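Local coordinates for protein histidinol dehydrogenase (Elizabethkingia anophelis NUHP1, PDB 6AN0) that probably catalyses the final step of L-histidine biosynthesis, two successive NAD-dependent oxidations of L-histidinol to L-histidine, with zinc as cofactor, at residues E98-H101 against A102-K105; T250-P253 against E254-A257; L286-V289 against E290-T294. One frame throughout, in Å; residues are numbered along the deposited sequence.

Contact 1 of 3, residues E98-H101 against A102-K105; sequences EKFH and ASQK. With EDO (1,2-ethanediol), chain C.
Phe100, His101 and Gln104 meet at the C-terminal end of helix 84-102, where the chain leaves the helix through a type I beta turn from Ala102 to Lys105. The planes of the phenyl ring and the Gln104 amide are turned 79° from each other, and the amide nitrogen NE2 approaches Phe100 CE2 to 3.4 Å. His101 and Gln104 instead run side by side and point the same way; OE1 of Gln104 lies 3.7 Å from CD2 of the imidazole. Gln104 reaches both rings because its chain is extended beyond CG (chi2 171°), carrying the amide back along the last helical turn. The polar ends are held from outside: OE1 accepts from the backbone N of Leu387, and His101 ND1 bonds to O of Ile97, one turn earlier. His101 also packs on Pro150 and Leu153 of helix 142-154, while Phe100 rests on Cys119 of the second subunit, so this helix end lies at the dimer interface. The backbone unwinds gradually: Ala102 N still donates to Glu98 O at 2.9 Å, whereas Gln104 N turns to His101 O, three residues back. Phe100 O, which Ser103 N meets only weakly, gains a bond from the Ser103 hydroxyl, with OG folded back between its own N and carbonyl carbon (chi1 74°) and donating at 2.6 Å.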
loop_
_atom_site.group_PDB
_atom_site.type_symbol
_atom_site.label_atom_id
_atom_site.label_comp_id
_atom_site.label_asym_id
_atom_site.label_seq_id
_atom_site.Cartn_x
_atom_site.Cartn_y
_atom_site.Cartn_z
ATOM N N GLU A 98 9.490 -19.742 -0.702
ATOM C CA GLU A 98 8.121 -20.218 -0.891
ATOM C C GLU A 98 7.498 -20.612 0.440
ATOM O O GLU A 98 6.339 -20.284 0.718
ATOM C CB GLU A 98 8.095 -21.407 -1.860
ATOM C CG GLU A 98 6.671 -21.842 -2.222
ATOM C CD GLU A 98 6.632 -22.964 -3.255
ATOM O OE1 GLU A 98 7.689 -23.577 -3.513
ATOM O OE2 GLU A 98 5.544 -23.227 -3.809
ATOM N N LYS A 99 8.261 -21.310 1.282
ATOM C CA LYS A 99 7.716 -21.767 2.555
ATOM C C LYS A 99 7.306 -20.589 3.436
ATOM O O LYS A 99 6.213 -20.586 4.023
ATOM C CB LYS A 99 8.738 -22.660 3.254
ATOM C CG LYS A 99 8.217 -23.358 4.485
ATOM C CD LYS A 99 9.175 -24.445 4.968
ATOM C CE LYS A 99 8.687 -25.044 6.281
ATOM N NZ LYS A 99 9.675 -26.006 6.852
ATOM N N PHE A 100 8.160 -19.567 3.530
ATOM C CA PHE A 100 7.849 -18.444 4.410
ATOM C C PHE A 100 6.691 -17.609 3.878
ATOM O O PHE A 100 5.834 -17.165 4.654
ATOM C CB PHE A 100 9.083 -17.550 4.609
ATOM C CG PHE A 100 8.836 -16.377 5.534
ATOM C CD1 PHE A 100 8.519 -16.592 6.869
ATOM C CD2 PHE A 100 8.928 -15.068 5.072
ATOM C CE1 PHE A 100 8.292 -15.529 7.745
ATOM C CE2 PHE A 100 8.710 -13.987 5.943
ATOM C CZ PHE A 100 8.394 -14.218 7.283
ATOM N N HIS A 101 6.637 -17.371 2.562
ATOM C CA HIS A 101 5.539 -16.553 2.046
ATOM C C HIS A 101 4.224 -17.313 2.026
ATOM O O HIS A 101 3.156 -16.701 2.173
ATOM C CB HIS A 101 5.874 -16.014 0.656
ATOM C CG HIS A 101 6.903 -14.935 0.699
ATOM N ND1 HIS A 101 8.249 -15.203 0.827
ATOM C CD2 HIS A 101 6.778 -13.588 0.725
ATOM C CE1 HIS A 101 8.916 -14.061 0.893
ATOM N NE2 HIS A 101 8.046 -13.067 0.839
ATOM N N ALA A 102 4.270 -18.637 1.862
ATOM C CA ALA A 102 3.030 -19.399 1.930
ATOM C C ALA A 102 2.404 -19.311 3.314
ATOM O O ALA A 102 1.176 -19.374 3.437
ATOM C CB ALA A 102 3.281 -20.860 1.550
ATOM N N SER A 103 3.226 -19.152 4.362
ATOM C CA SER A 103 2.715 -19.096 5.734
ATOM C C SER A 103 1.927 -17.819 5.995
ATOM O O SER A 103 1.200 -17.740 6.987
ATOM C CB SER A 103 3.866 -19.210 6.744
ATOM O OG SER A 103 4.623 -17.993 6.816
ATOM N N GLN A 104 2.051 -16.820 5.121
ATOM C CA GLN A 104 1.383 -15.538 5.310
ATOM C C GLN A 104 -0.078 -15.561 4.877
ATOM O O GLN A 104 -0.793 -14.576 5.111
ATOM C CB GLN A 104 2.156 -14.438 4.554
ATOM C CG GLN A 104 3.617 -14.304 5.041
ATOM C CD GLN A 104 4.460 -13.381 4.164
ATOM O OE1 GLN A 104 3.993 -12.896 3.131
ATOM N NE2 GLN A 104 5.704 -13.135 4.575
ATOM N N LYS A 105 -0.541 -16.658 4.277
ATOM C CA LYS A 105 -1.943 -16.766 3.891
ATOM C C LYS A 105 -2.808 -16.806 5.144
ATOM O O LYS A 105 -2.485 -17.496 6.110
ATOM C CB LYS A 105 -2.181 -18.032 3.059
ATOM C CG LYS A 105 -1.400 -18.074 1.747
ATOM C CD LYS A 105 -1.762 -19.287 0.883
ATOM C CE LYS A 105 -1.057 -19.197 -0.463
ATOM N NZ LYS A 105 -1.481 -20.227 -1.451
HETATM C C1 EDO C . 6.514 -21.106 -6.737
HETATM O O1 EDO C . 5.144 -21.021 -6.326
HETATM C C2 EDO C . 6.655 -20.714 -8.201
HETATM O O2 EDO C . 6.148 -21.744 -9.060
#

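Contact 2 of 3, residues T250-P253 against E254-A257; sequences TANP and EFVA
OD1 of Asn252 accepts from two backbone amides at the start of helix 253-264: Glu254 N at 2.9 Å, a weak and bent bond, and Phe255 N at 3.3 Å, which is straighter (154° at the hydrogen). Asn252 is thus the N-cap, and its side-chain carbonyl takes up N-H groups of the first turn that have no helical carbonyl before them. The Phe255 donor sits well above the plane of the side-chain carbonyl and not on a lone pair. The backbone O of Asn252 opens the regular pattern by accepting from Val256 N at 2.9 Å, nearly along the C=O axis, and Pro253 O follows with Ala257 N.

The rest of the cap amide lies flat on Phe255. Amide and ring planes are only 3° apart, with ND2 over the centre of the ring, 3.5 Å above its plane, and CB of Asn252 makes a CH-pi contact with the same face. The first torsion of Asn252 sets the amide group beside the helix start and over the ring; the turn about the second (chi2 -47°) directs OD1 to the backbone amides. A water accepts from ND2 and donates to Glu254 OE1 at 2.6 Å, joining the cap to a side chain that runs alongside it. Beyond the cap, Ala251 CB touches Val256 CG2, and Phe255 packs on Arg430 of the second subunit. One asparagine thereby combines capping with stacking: its oxygen would be favourably placed in the positive field of the helix N-terminus, while its nitrogen lies over the ring and donates to the water at the side.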
loop_
_atom_site.group_PDB
_atom_site.type_symbol
_atom_site.label_atom_id
_atom_site.label_comp_id
_atom_site.label_asym_id
_atom_site.label_seq_id
_atom_site.Cartn_x
_atom_site.Cartn_y
_atom_site.Cartn_z
ATOM N N THR A 250 29.415 -8.601 23.145
ATOM C CA THR A 250 29.296 -9.977 22.670
ATOM C C THR A 250 29.321 -10.085 21.154
ATOM O O THR A 250 29.319 -11.203 20.630
ATOM C CB THR A 250 28.005 -10.635 23.179
ATOM O OG1 THR A 250 26.869 -10.076 22.495
ATOM C CG2 THR A 250 27.847 -10.438 24.676
ATOM N N ALA A 251 29.332 -8.962 20.440
ATOM C CA ALA A 251 29.415 -9.014 18.993
ATOM C C ALA A 251 30.813 -9.450 18.559
ATOM O O ALA A 251 31.794 -9.306 19.291
ATOM C CB ALA A 251 29.076 -7.651 18.386
ATOM N N ASN A 252 30.892 -10.002 17.347
ATOM C CA ASN A 252 32.160 -10.414 16.769
ATOM C C ASN A 252 32.605 -9.337 15.792
ATOM O O ASN A 252 31.979 -9.181 14.733
ATOM C CB ASN A 252 32.022 -11.763 16.060
ATOM C CG ASN A 252 33.344 -12.289 15.521
ATOM O OD1 ASN A 252 34.105 -11.564 14.883
ATOM N ND2 ASN A 252 33.615 -13.568 15.764
ATOM N N PRO A 253 33.656 -8.568 16.095
ATOM C CA PRO A 253 34.046 -7.479 15.184
ATOM C C PRO A 253 34.350 -7.937 13.765
ATOM O O PRO A 253 34.083 -7.183 12.818
ATOM C CB PRO A 253 35.278 -6.875 15.875
ATOM C CG PRO A 253 35.033 -7.146 17.324
ATOM C CD PRO A 253 34.392 -8.513 17.367
ATOM N N GLU A 254 34.897 -9.146 13.577
ATOM C CA GLU A 254 35.100 -9.640 12.216
ATOM C C GLU A 254 33.773 -9.805 11.491
ATOM O O GLU A 254 33.663 -9.474 10.305
ATOM C CB GLU A 254 35.855 -10.969 12.212
ATOM C CG GLU A 254 36.183 -11.434 10.784
ATOM C CD GLU A 254 36.768 -12.830 10.725
ATOM O OE1 GLU A 254 36.348 -13.698 11.520
ATOM O OE2 GLU A 254 37.648 -13.057 9.875
ATOM N N PHE A 255 32.757 -10.328 12.188
ATOM C CA PHE A 255 31.440 -10.507 11.574
ATOM C C PHE A 255 30.803 -9.160 11.255
ATOM O O PHE A 255 30.242 -8.964 10.169
ATOM C CB PHE A 255 30.501 -11.294 12.496
ATOM C CG PHE A 255 30.900 -12.723 12.758
ATOM C CD1 PHE A 255 32.075 -13.267 12.262
ATOM C CD2 PHE A 255 30.066 -13.532 13.534
ATOM C CE1 PHE A 255 32.409 -14.575 12.530
ATOM C CE2 PHE A 255 30.399 -14.841 13.807
ATOM C CZ PHE A 255 31.576 -15.366 13.310
ATOM N N VAL A 256 30.859 -8.225 12.209
ATOM C CA VAL A 256 30.221 -6.924 12.017
ATOM C C VAL A 256 30.853 -6.184 10.841
ATOM O O VAL A 256 30.150 -5.613 9.999
ATOM C CB VAL A 256 30.293 -6.098 13.317
ATOM C CG1 VAL A 256 29.842 -4.662 13.067
ATOM C CG2 VAL A 256 29.428 -6.741 14.413
ATOM N N ALA A 257 32.185 -6.183 10.764
ATOM C CA ALA A 257 32.849 -5.540 9.632
ATOM C C ALA A 257 32.412 -6.150 8.303
ATOM O O ALA A 257 32.145 -5.426 7.331
ATOM C CB ALA A 257 34.362 -5.646 9.791
HETATM O O HOH W 1 36.050 -14.352 14.053
#

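Contact 3 of 3, residues L286-V289 against E290-T294; sequences LMQV and ENQLT
Gln292 NE2 donates to Gln288 OE1 across one turn of helix 279-293, at 3.2 Å and almost straight (170° at the hydrogen). The acceptor lies in the plane of the Gln292 amide, although the two amide planes are turned 70° from each other. The partners have different shapes: Gln288 bends at its second torsion (chi2 -75°) and brings OE1 round, whereas Gln292 is extended beyond CG. NE2 is probably gripped twice, donating also to the backbone O of Glu254. Beneath this bridge run the alpha-helical backbone bonds, among them Gln292 N to Gln288 O and Leu293 N to Val289 O, both 2.8 Å. Near the C-terminal end, Thr294 OG1 turns back to donate to Asn291 O at 2.6 Å. Farther round the helix, Glu290 lays its CG 3.4 Å from Leu286 O and sends OE2 to His8, apparently from the N-terminal histidine tag. Gln288, Val289 and Gln292 line the side packed on helix 253-264, with Val289 also reaching Leu306; Leu293 lies on Lys299, Ala302 and Ser303 of helix 299-307, so neighbouring residues of this last turn meet two different helices.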
loop_
_atom_site.group_PDB
_atom_site.type_symbol
_atom_site.label_atom_id
_atom_site.label_comp_id
_atom_site.label_asym_id
_atom_site.label_seq_id
_atom_site.Cartn_x
_atom_site.Cartn_y
_atom_site.Cartn_z
ATOM N N LEU A 286 36.303 -1.278 13.155
ATOM C CA LEU A 286 36.858 -0.433 12.099
ATOM C C LEU A 286 38.183 -0.979 11.590
ATOM O O LEU A 286 38.485 -0.885 10.392
ATOM C CB LEU A 286 37.031 0.995 12.607
ATOM C CG LEU A 286 35.723 1.761 12.794
ATOM C CD1 LEU A 286 35.979 3.172 13.289
ATOM C CD2 LEU A 286 34.958 1.777 11.498
ATOM N N MET A 287 39.000 -1.534 12.485
ATOM C CA MET A 287 40.224 -2.196 12.047
ATOM C C MET A 287 39.906 -3.353 11.112
ATOM O O MET A 287 40.581 -3.545 10.092
ATOM C CB MET A 287 41.016 -2.692 13.258
ATOM C CG MET A 287 41.605 -1.591 14.127
ATOM S SD MET A 287 42.377 -2.223 15.637
ATOM C CE MET A 287 43.562 -3.386 14.955
ATOM N N GLN A 288 38.876 -4.140 11.448
ATOM C CA GLN A 288 38.457 -5.233 10.579
ATOM C C GLN A 288 37.940 -4.706 9.245
ATOM O O GLN A 288 38.191 -5.309 8.196
ATOM C CB GLN A 288 37.383 -6.071 11.275
ATOM C CG GLN A 288 37.921 -7.045 12.323
ATOM C CD GLN A 288 38.587 -8.268 11.715
ATOM O OE1 GLN A 288 38.466 -8.530 10.520
ATOM N NE2 GLN A 288 39.293 -9.029 12.546
ATOM N N VAL A 289 37.209 -3.589 9.266
ATOM C CA VAL A 289 36.719 -2.997 8.023
ATOM C C VAL A 289 37.886 -2.632 7.121
ATOM O O VAL A 289 37.888 -2.942 5.925
ATOM C CB VAL A 289 35.843 -1.765 8.315
ATOM C CG1 VAL A 289 35.618 -0.953 7.026
ATOM C CG2 VAL A 289 34.518 -2.179 8.930
ATOM N N GLU A 290 38.902 -1.968 7.687
ATOM C CA GLU A 290 40.041 -1.547 6.881
ATOM C C GLU A 290 40.753 -2.748 6.274
ATOM O O GLU A 290 41.092 -2.744 5.084
ATOM C CB GLU A 290 41.017 -0.720 7.729
ATOM C CG GLU A 290 40.486 0.649 8.141
ATOM C CD GLU A 290 39.874 1.419 6.976
ATOM O OE1 GLU A 290 38.675 1.763 7.052
ATOM O OE2 GLU A 290 40.588 1.674 5.983
ATOM N N ASN A 291 40.992 -3.788 7.084
ATOM C CA ASN A 291 41.701 -4.966 6.591
ATOM C C ASN A 291 40.883 -5.717 5.547
ATOM O O ASN A 291 41.416 -6.114 4.504
ATOM C CB ASN A 291 42.063 -5.888 7.750
ATOM C CG ASN A 291 43.188 -5.339 8.592
ATOM O OD1 ASN A 291 43.896 -4.420 8.175
ATOM N ND2 ASN A 291 43.368 -5.903 9.782
ATOM N N GLN A 292 39.590 -5.921 5.805
ATOM C CA GLN A 292 38.753 -6.645 4.852
ATOM C C GLN A 292 38.525 -5.853 3.573
ATOM O O GLN A 292 38.408 -6.446 2.496
ATOM C CB GLN A 292 37.404 -7.003 5.486
ATOM C CG GLN A 292 37.504 -8.027 6.597
ATOM C CD GLN A 292 36.146 -8.394 7.155
ATOM O OE1 GLN A 292 35.162 -8.442 6.419
ATOM N NE2 GLN A 292 36.082 -8.650 8.460
ATOM N N LEU A 293 38.457 -4.521 3.668
ATOM C CA LEU A 293 38.216 -3.702 2.483
ATOM C C LEU A 293 39.271 -3.947 1.410
ATOM O O LEU A 293 38.953 -3.959 0.215
ATOM C CB LEU A 293 38.183 -2.223 2.872
ATOM C CG LEU A 293 37.949 -1.215 1.744
ATOM C CD1 LEU A 293 36.628 -1.495 1.053
ATOM C CD2 LEU A 293 37.977 0.196 2.286
ATOM N N THR A 294 40.527 -4.159 1.815
ATOM C CA THR A 294 41.607 -4.351 0.851
ATOM C C THR A 294 41.374 -5.550 -0.060
ATOM O O THR A 294 41.952 -5.609 -1.150
ATOM C CB THR A 294 42.953 -4.520 1.570
ATOM O OG1 THR A 294 42.904 -5.666 2.429
ATOM C CG2 THR A 294 43.287 -3.291 2.400
#

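Overall arrangement
Contacts 2 and 3 form one packed unit, their centres 12 Å apart. The first turn of helix 253-264 lies against helix 279-293: Ala257 CB is 3.4 Å from Gln288 CB, and Glu254 CG is 3.7 Å from Gln288 OE1. Helix 253-264 carries Gln263 near its end, and His266, just past it, binds zinc with Asp364; the side chains of Val256 and Val289 each lie about 11 Å from that of Gln263, a predicted zinc ligand. Contact 1 stands apart, its centre 31 Å from that of contact 2 and 38 Å from that of contact 3, with its Lys105 side chain about 6 Å from a bound histidine. All three touch the second subunit.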